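PDB 3DRF: oligopeptide-binding protein oppA from Lactococcus lactis, which captures oligopeptides by closing its two lobes around them like a Venus flytrap and serves the OppABCDF ABC transporter in their uptake. Local coordinates for residues 360-368 / 475-485. Sequence-based numbering, arbitrary orientation.
Sequences LIPPIFKQF and LASEPSQQDLF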
loop_
_atom_site.group_PDB
_atom_site.type_symbol
_atom_site.label_atom_id
_atom_site.label_comp_id
_atom_site.label_asym_id
_atom_site.label_seq_id
_atom_site.Cartn_x
_atom_site.Cartn_y
_atom_site.Cartn_z
ATOM N N LEU A 360 -10.841 -4.268 8.878
ATOM C CA LEU A 360 -9.678 -3.787 8.138
ATOM C C LEU A 360 -8.341 -4.470 8.460
ATOM O O LEU A 360 -7.392 -4.258 7.807
ATOM C CB LEU A 360 -9.527 -2.259 8.330
ATOM C CG LEU A 360 -10.760 -1.419 7.868
ATOM C CD1 LEU A 360 -10.633 0.050 8.344
ATOM C CD2 LEU A 360 -10.896 -1.525 6.340
ATOM N N ILE A 361 -8.344 -5.327 9.448
ATOM C CA ILE A 361 -7.100 -6.028 9.857
ATOM C C ILE A 361 -7.089 -7.468 9.296
ATOM O O ILE A 361 -7.899 -8.265 9.688
ATOM C CB ILE A 361 -6.943 -6.070 11.392
ATOM C CG1 ILE A 361 -6.979 -4.636 12.024
ATOM C CG2 ILE A 361 -5.640 -6.801 11.741
ATOM C CD1 ILE A 361 -5.789 -3.707 11.604
ATOM N N PRO A 362 -6.174 -7.791 8.423
ATOM C CA PRO A 362 -6.267 -9.076 7.725
ATOM C C PRO A 362 -5.707 -10.272 8.533
ATOM O O PRO A 362 -5.006 -10.079 9.444
ATOM C CB PRO A 362 -5.446 -8.858 6.438
ATOM C CG PRO A 362 -4.429 -7.875 6.823
ATOM C CD PRO A 362 -5.165 -6.916 7.795
ATOM N N PRO A 363 -6.042 -11.469 8.096
ATOM C CA PRO A 363 -5.695 -12.716 8.828
ATOM C C PRO A 363 -4.223 -12.949 9.045
ATOM O O PRO A 363 -3.885 -13.536 10.004
ATOM C CB PRO A 363 -6.259 -13.839 7.907
ATOM C CG PRO A 363 -7.425 -13.221 7.189
ATOM C CD PRO A 363 -7.043 -11.718 7.008
ATOM N N ILE A 364 -3.375 -12.475 8.155
ATOM C CA ILE A 364 -1.927 -12.610 8.377
ATOM C C ILE A 364 -1.476 -12.063 9.754
ATOM O O ILE A 364 -0.589 -12.567 10.345
ATOM C CB ILE A 364 -1.106 -11.996 7.213
ATOM C CG1 ILE A 364 0.383 -12.399 7.363
ATOM C CG2 ILE A 364 -1.321 -10.470 7.104
ATOM C CD1 ILE A 364 1.138 -12.259 6.157
ATOM N N PHE A 365 -2.159 -11.027 10.244
ATOM C CA PHE A 365 -1.921 -10.450 11.573
ATOM C C PHE A 365 -2.811 -11.128 12.629
ATOM O O PHE A 365 -3.657 -10.576 13.198
ATOM C CB PHE A 365 -2.129 -8.925 11.559
ATOM C CG PHE A 365 -1.284 -8.201 10.537
ATOM C CD1 PHE A 365 0.083 -8.371 10.489
ATOM C CD2 PHE A 365 -1.865 -7.315 9.670
ATOM C CE1 PHE A 365 0.843 -7.744 9.577
ATOM C CE2 PHE A 365 -1.063 -6.611 8.727
ATOM C CZ PHE A 365 0.286 -6.848 8.690
ATOM N N LYS A 366 -2.546 -12.406 12.810
ATOM C CA LYS A 366 -3.454 -13.309 13.502
ATOM C C LYS A 366 -3.661 -12.921 14.955
ATOM O O LYS A 366 -4.719 -13.125 15.465
ATOM C CB LYS A 366 -2.905 -14.738 13.425
ATOM C CG LYS A 366 -3.707 -15.757 14.251
ATOM C CD LYS A 366 -2.990 -17.121 14.293
ATOM C CE LYS A 366 -3.939 -18.328 14.447
ATOM N NZ LYS A 366 -4.650 -18.375 15.714
ATOM N N GLN A 367 -2.644 -12.344 15.576
ATOM C CA GLN A 367 -2.675 -11.908 16.959
ATOM C C GLN A 367 -3.711 -10.773 17.197
ATOM O O GLN A 367 -4.107 -10.543 18.290
ATOM C CB GLN A 367 -1.220 -11.504 17.400
ATOM C CG GLN A 367 0.016 -12.549 17.122
ATOM C CD GLN A 367 1.511 -11.955 17.105
ATOM O OE1 GLN A 367 1.731 -10.831 16.811
ATOM N NE2 GLN A 367 2.473 -12.785 17.401
ATOM N N PHE A 368 -4.062 -10.033 16.147
ATOM C CA PHE A 368 -4.870 -8.824 16.317
ATOM C C PHE A 368 -6.280 -8.868 15.675
ATOM O O PHE A 368 -6.998 -7.918 15.758
ATOM C CB PHE A 368 -3.995 -7.591 15.963
ATOM C CG PHE A 368 -2.788 -7.427 16.865
ATOM C CD1 PHE A 368 -1.514 -7.375 16.372
ATOM C CD2 PHE A 368 -2.942 -7.345 18.228
ATOM C CE1 PHE A 368 -0.467 -7.234 17.207
ATOM C CE2 PHE A 368 -1.902 -7.216 19.065
ATOM C CZ PHE A 368 -0.645 -7.142 18.572
ATOM N N LEU A 475 -0.422 -4.043 2.164
ATOM C CA LEU A 475 -0.188 -3.443 3.464
ATOM C C LEU A 475 1.269 -3.583 3.941
ATOM O O LEU A 475 1.936 -4.510 3.633
ATOM C CB LEU A 475 -1.115 -4.079 4.513
ATOM C CG LEU A 475 -2.613 -3.805 4.364
ATOM C CD1 LEU A 475 -3.409 -4.746 5.271
ATOM C CD2 LEU A 475 -2.963 -2.358 4.643
ATOM N N ALA A 476 1.674 -2.600 4.763
ATOM C CA ALA A 476 2.941 -2.676 5.484
ATOM C C ALA A 476 2.896 -3.890 6.407
ATOM O O ALA A 476 1.859 -4.273 6.840
ATOM C CB ALA A 476 3.136 -1.378 6.336
ATOM N N SER A 477 4.053 -4.455 6.664
ATOM C CA SER A 477 4.128 -5.700 7.429
ATOM C C SER A 477 4.043 -5.534 8.935
ATOM O O SER A 477 4.507 -6.360 9.639
ATOM C CB SER A 477 5.358 -6.537 7.050
ATOM O OG SER A 477 6.521 -5.790 7.216
ATOM N N GLU A 478 3.464 -4.436 9.416
ATOM C CA GLU A 478 3.137 -4.259 10.839
ATOM C C GLU A 478 1.685 -3.751 10.852
ATOM O O GLU A 478 1.351 -2.924 10.047
ATOM C CB GLU A 478 4.123 -3.236 11.431
ATOM C CG GLU A 478 4.282 -3.323 12.972
ATOM C CD GLU A 478 3.097 -2.733 13.746
ATOM O OE1 GLU A 478 2.489 -1.788 13.230
ATOM O OE2 GLU A 478 2.845 -3.262 14.775
ATOM N N PRO A 479 0.871 -4.230 11.763
ATOM C CA PRO A 479 -0.592 -3.995 11.590
ATOM C C PRO A 479 -1.190 -2.569 11.838
ATOM O O PRO A 479 -2.302 -2.342 11.479
ATOM C CB PRO A 479 -1.233 -5.010 12.565
ATOM C CG PRO A 479 -0.139 -5.310 13.567
ATOM C CD PRO A 479 1.127 -5.326 12.725
ATOM N N SER A 480 -0.433 -1.685 12.475
ATOM C CA SER A 480 -0.915 -0.305 12.677
ATOM C C SER A 480 -1.283 0.347 11.330
ATOM O O SER A 480 -0.581 0.234 10.372
ATOM C CB SER A 480 0.167 0.518 13.393
ATOM O OG SER A 480 -0.405 1.808 13.653
ATOM N N GLN A 481 -2.418 1.013 11.341
ATOM C CA GLN A 481 -2.937 1.700 10.151
ATOM C C GLN A 481 -2.877 3.227 10.240
ATOM O O GLN A 481 -3.545 3.894 9.535
ATOM C CB GLN A 481 -4.348 1.204 9.785
ATOM C CG GLN A 481 -4.281 -0.345 9.517
ATOM C CD GLN A 481 -5.595 -0.883 8.965
ATOM O OE1 GLN A 481 -6.666 -0.323 9.169
ATOM N NE2 GLN A 481 -5.503 -1.987 8.282
ATOM N N GLN A 482 -1.996 3.748 11.091
ATOM C CA GLN A 482 -1.683 5.198 11.092
ATOM C C GLN A 482 -1.364 5.700 9.711
ATOM O O GLN A 482 -1.758 6.772 9.395
ATOM C CB GLN A 482 -0.452 5.508 11.998
ATOM C CG GLN A 482 -0.720 5.260 13.539
ATOM C CD GLN A 482 -1.378 6.476 14.209
ATOM O OE1 GLN A 482 -1.855 7.340 13.582
ATOM N NE2 GLN A 482 -1.418 6.469 15.518
ATOM N N ASP A 483 -0.646 4.906 8.906
ATOM C CA ASP A 483 -0.158 5.434 7.620
ATOM C C ASP A 483 -1.242 5.342 6.512
ATOM O O ASP A 483 -1.052 5.828 5.464
ATOM C CB ASP A 483 1.170 4.737 7.250
ATOM C CG ASP A 483 2.343 5.141 8.192
ATOM O OD1 ASP A 483 2.193 5.998 8.989
ATOM O OD2 ASP A 483 3.368 4.533 7.987
ATOM N N LEU A 484 -2.376 4.758 6.820
ATOM C CA LEU A 484 -3.578 4.802 5.955
ATOM C C LEU A 484 -4.594 5.882 6.363
ATOM O O LEU A 484 -5.243 6.436 5.521
ATOM C CB LEU A 484 -4.280 3.448 6.006
ATOM C CG LEU A 484 -3.511 2.207 5.508
ATOM C CD1 LEU A 484 -4.458 1.018 5.485
ATOM C CD2 LEU A 484 -2.906 2.389 4.085
ATOM N N PHE A 485 -4.747 6.117 7.660
ATOM C CA PHE A 485 -5.908 6.889 8.159
ATOM C C PHE A 485 -5.592 8.072 9.091
ATOM O O PHE A 485 -6.460 8.800 9.417
ATOM C CB PHE A 485 -6.874 5.955 8.863
ATOM C CG PHE A 485 -7.479 4.920 7.931
ATOM C CD1 PHE A 485 -8.240 5.290 6.828
ATOM C CD2 PHE A 485 -7.242 3.602 8.175
ATOM C CE1 PHE A 485 -8.746 4.338 5.977
ATOM C CE2 PHE A 485 -7.757 2.584 7.312
ATOM C CZ PHE A 485 -8.498 2.959 6.223
#
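Phe365 and Pro479 form the dense part of this contact. Pro479 CB lies 3.9 Å from the centroid of the Phe365 ring, 20° off its normal, which defines a CH-pi contact; Ile364 CG2 covers the opposite face from within the same loop. With CG anti to the carbonyl carbon (chi1 -56°), the ring extends toward segment 475-485, where Phe365 CZ comes edge-on to Ala476 O at 3.5 Å. Pro479 also touches the second aromatic, its CG 3.7 Å from Phe368 CD1. Pro362 CG and Leu475 CD1 meet tip to tip at 3.6 Å.

Gln481 reaches across with an extended side chain, and its NE2 donates to Leu360 O at 3.0 Å. The bond is bent (142° at the hydrogen), and the donor stands above the carbonyl plane. Tyr526 OH bonds Gln481 OE1, so both ends of this buried amide are engaged.

Leu360, though buried by other parts of the fold, meets Phe485 more loosely (CD1 to CE2 4.0 Å); on the outer side, Phe368 is partly exposed. Helix 516-533 contributes Phe523 against Pro479. Beyond strand 468-474, Ala476 N hydrogen-bonds the bound peptide, placing this packing of loop 360-368 on the turn and helix start of 475-485 beside the ligand cavity of a family 5 solute-binding protein.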